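Local coordinates for sensor protein QseC (Escherichia coli, PDB 3JZ3) that acts as the membrane sensor histidine kinase of the QseB/QseC two-component system, uses ATP to phosphorylate a protein histidine, probably its own, and activates the flagella regulon, at residues Asp99-Asn105 with Val138-Asn144. Sequence-based numbering, arbitrary orientation.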
loop_
_atom_site.group_PDB
_atom_site.type_symbol
_atom_site.label_atom_id
_atom_site.label_comp_id
_atom_site.label_asym_id
_atom_site.label_seq_id
_atom_site.Cartn_x
_atom_site.Cartn_y
_atom_site.Cartn_z
ATOM N N ASP B 99 -1.808 -24.814 -3.160
ATOM C CA ASP B 99 -2.850 -24.535 -4.144
ATOM C C ASP B 99 -3.957 -23.668 -3.557
ATOM O O ASP B 99 -4.403 -23.900 -2.431
ATOM C CB ASP B 99 -3.433 -25.837 -4.692
ATOM C CG ASP B 99 -2.586 -26.437 -5.797
ATOM O OD1 ASP B 99 -1.395 -26.073 -5.922
ATOM O OD2 ASP B 99 -3.120 -27.282 -6.549
ATOM N N VAL B 100 -4.386 -22.668 -4.323
ATOM C CA VAL B 100 -5.477 -21.785 -3.903
ATOM C C VAL B 100 -6.703 -22.001 -4.790
ATOM O O VAL B 100 -6.661 -21.779 -6.002
ATOM C CB VAL B 100 -5.059 -20.292 -3.899
ATOM C CG1 VAL B 100 -6.194 -19.418 -3.376
ATOM C CG2 VAL B 100 -3.809 -20.082 -3.054
ATOM N N ARG B 101 -7.788 -22.449 -4.169
ATOM C CA ARG B 101 -9.021 -22.755 -4.876
ATOM C C ARG B 101 -10.060 -21.693 -4.574
ATOM O O ARG B 101 -10.412 -21.472 -3.414
ATOM C CB ARG B 101 -9.538 -24.136 -4.465
ATOM C CG ARG B 101 -10.928 -24.490 -4.994
ATOM C CD ARG B 101 -11.448 -25.788 -4.376
ATOM N NE ARG B 101 -10.613 -26.931 -4.745
ATOM C CZ ARG B 101 -10.301 -27.939 -3.935
ATOM N NH1 ARG B 101 -10.745 -27.966 -2.683
ATOM N NH2 ARG B 101 -9.529 -28.921 -4.380
ATOM N N LEU B 102 -10.544 -21.039 -5.627
ATOM C CA LEU B 102 -11.621 -20.063 -5.502
ATOM C C LEU B 102 -12.952 -20.633 -5.989
ATOM O O LEU B 102 -13.103 -20.980 -7.160
ATOM C CB LEU B 102 -11.281 -18.772 -6.249
ATOM C CG LEU B 102 -12.342 -17.667 -6.221
ATOM C CD1 LEU B 102 -12.491 -17.065 -4.828
ATOM C CD2 LEU B 102 -12.017 -16.590 -7.240
ATOM N N THR B 103 -13.905 -20.732 -5.070
ATOM C CA THR B 103 -15.252 -21.200 -5.372
ATOM C C THR B 103 -16.217 -20.022 -5.263
ATOM O O THR B 103 -16.196 -19.281 -4.278
ATOM C CB THR B 103 -15.683 -22.330 -4.406
ATOM O OG1 THR B 103 -14.758 -23.420 -4.501
ATOM C CG2 THR B 103 -17.075 -22.835 -4.736
ATOM N N LEU B 104 -17.055 -19.849 -6.280
ATOM C CA LEU B 104 -18.021 -18.761 -6.294
ATOM C C LEU B 104 -19.438 -19.317 -6.360
ATOM O O LEU B 104 -19.906 -19.736 -7.425
ATOM C CB LEU B 104 -17.748 -17.813 -7.465
ATOM C CG LEU B 104 -16.339 -17.217 -7.579
ATOM C CD1 LEU B 104 -16.091 -16.712 -8.987
ATOM C CD2 LEU B 104 -16.110 -16.105 -6.552
ATOM N N ASN B 105 -20.104 -19.331 -5.207
ATOM C CA ASN B 105 -21.467 -19.843 -5.095
ATOM C C ASN B 105 -22.508 -18.798 -5.453
ATOM O O ASN B 105 -23.587 -19.127 -5.940
ATOM C CB ASN B 105 -21.726 -20.389 -3.692
ATOM C CG ASN B 105 -21.001 -21.699 -3.432
ATOM O OD1 ASN B 105 -20.890 -22.542 -4.319
ATOM N ND2 ASN B 105 -20.510 -21.878 -2.209
ATOM N N VAL B 138 -4.392 -27.554 0.286
ATOM C CA VAL B 138 -5.235 -26.634 -0.477
ATOM C C VAL B 138 -5.820 -25.545 0.420
ATOM O O VAL B 138 -6.298 -25.825 1.524
ATOM C CB VAL B 138 -6.398 -27.385 -1.188
ATOM C CG1 VAL B 138 -7.156 -26.452 -2.124
ATOM C CG2 VAL B 138 -5.877 -28.599 -1.958
ATOM N N VAL B 139 -5.771 -24.306 -0.066
ATOM C CA VAL B 139 -6.480 -23.190 0.561
ATOM C C VAL B 139 -7.801 -22.956 -0.170
ATOM O O VAL B 139 -7.817 -22.754 -1.384
ATOM C CB VAL B 139 -5.636 -21.891 0.559
ATOM C CG1 VAL B 139 -6.438 -20.720 1.125
ATOM C CG2 VAL B 139 -4.347 -22.089 1.352
ATOM N N ASP B 140 -8.902 -22.989 0.577
ATOM C CA ASP B 140 -10.237 -22.792 0.017
ATOM C C ASP B 140 -10.775 -21.392 0.276
ATOM O O ASP B 140 -10.977 -21.002 1.429
ATOM C CB ASP B 140 -11.216 -23.829 0.580
ATOM C CG ASP B 140 -10.949 -25.223 0.064
ATOM O OD1 ASP B 140 -10.990 -25.416 -1.168
ATOM O OD2 ASP B 140 -10.708 -26.131 0.892
ATOM N N VAL B 141 -11.012 -20.651 -0.804
ATOM C CA VAL B 141 -11.670 -19.347 -0.731
ATOM C C VAL B 141 -13.049 -19.465 -1.373
ATOM O O VAL B 141 -13.163 -19.814 -2.548
ATOM C CB VAL B 141 -10.851 -18.231 -1.427
ATOM C CG1 VAL B 141 -11.500 -16.868 -1.208
ATOM C CG2 VAL B 141 -9.418 -18.215 -0.914
ATOM N N THR B 142 -14.088 -19.172 -0.596
ATOM C CA THR B 142 -15.464 -19.374 -1.034
ATOM C C THR B 142 -16.297 -18.112 -0.849
ATOM O O THR B 142 -16.311 -17.526 0.228
ATOM C CB THR B 142 -16.131 -20.541 -0.262
ATOM O OG1 THR B 142 -15.361 -21.736 -0.437
ATOM C CG2 THR B 142 -17.555 -20.794 -0.755
ATOM N N LEU B 143 -16.986 -17.697 -1.906
ATOM C CA LEU B 143 -17.921 -16.589 -1.811
ATOM C C LEU B 143 -19.357 -17.106 -1.820
ATOM O O LEU B 143 -19.784 -17.757 -2.777
ATOM C CB LEU B 143 -17.708 -15.592 -2.952
ATOM C CG LEU B 143 -18.695 -14.427 -3.066
ATOM C CD1 LEU B 143 -18.656 -13.517 -1.835
ATOM C CD2 LEU B 143 -18.426 -13.635 -4.341
ATOM N N ASN B 144 -20.079 -16.813 -0.742
ATOM C CA ASN B 144 -21.498 -17.131 -0.625
ATOM C C ASN B 144 -22.328 -15.843 -0.646
ATOM O O ASN B 144 -21.765 -14.744 -0.657
ATOM C CB ASN B 144 -21.753 -17.938 0.648
ATOM C CG ASN B 144 -21.008 -19.257 0.655
ATOM O OD1 ASN B 144 -21.171 -20.072 -0.252
ATOM N ND2 ASN B 144 -20.177 -19.471 1.671
#
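Arg101 and Asp140 run side by side in the same direction off the outward face of two paired parallel strands, 99-104 and 138-143. The arginine chain is extended until chi3 (-64°), where it turns towards Asp140 on strand 138-143. There NH1 reaches OD1 of Asp140 at 3.0 Å in a salt bridge that uses the syn lone pair of the carboxylate. The fit is oblique: the oxygen lies well out of the guanidinium plane, and the N-H...O angle is 135°. CG1 of Val138 sits over the centre of one guanidinium face, 3.9 Å from CZ of Arg101. Further along this face Thr103 lies next to Thr142. Past Leu104 and Leu143, the amides of Asn105 and Asn144 are nearly coplanar, 15° apart, and ND2 of Asn105 gives a fairly straight 2.7 Å bond to OD1 of Asn144. ND2 of Asn144 is bonded in turn to OD1 of Asn147, which ties it to the start of strand 147-151.

The other face is apolar. CD1 of Leu102 leans across to CG1 of Val141 at 3.8 Å, while CD2 of Leu104 meets CB of Leu143 at 4.0 Å. Helices 78-95 and 115-131 cover this side, touching Val100 and Leu143, and Val139 and Val141, respectively. Between the faces, backbone bonds alternate from Val139 N to Asp99 O through Asn105 N to Leu143 O. The pair forms one edge of the mixed sheet in the alpha/beta sandwich of the HATPase-type ATP-binding domain. Six backbone bonds and the apolar face hold strands and helices together; the bent salt bridge, partly exposed, probably adds less.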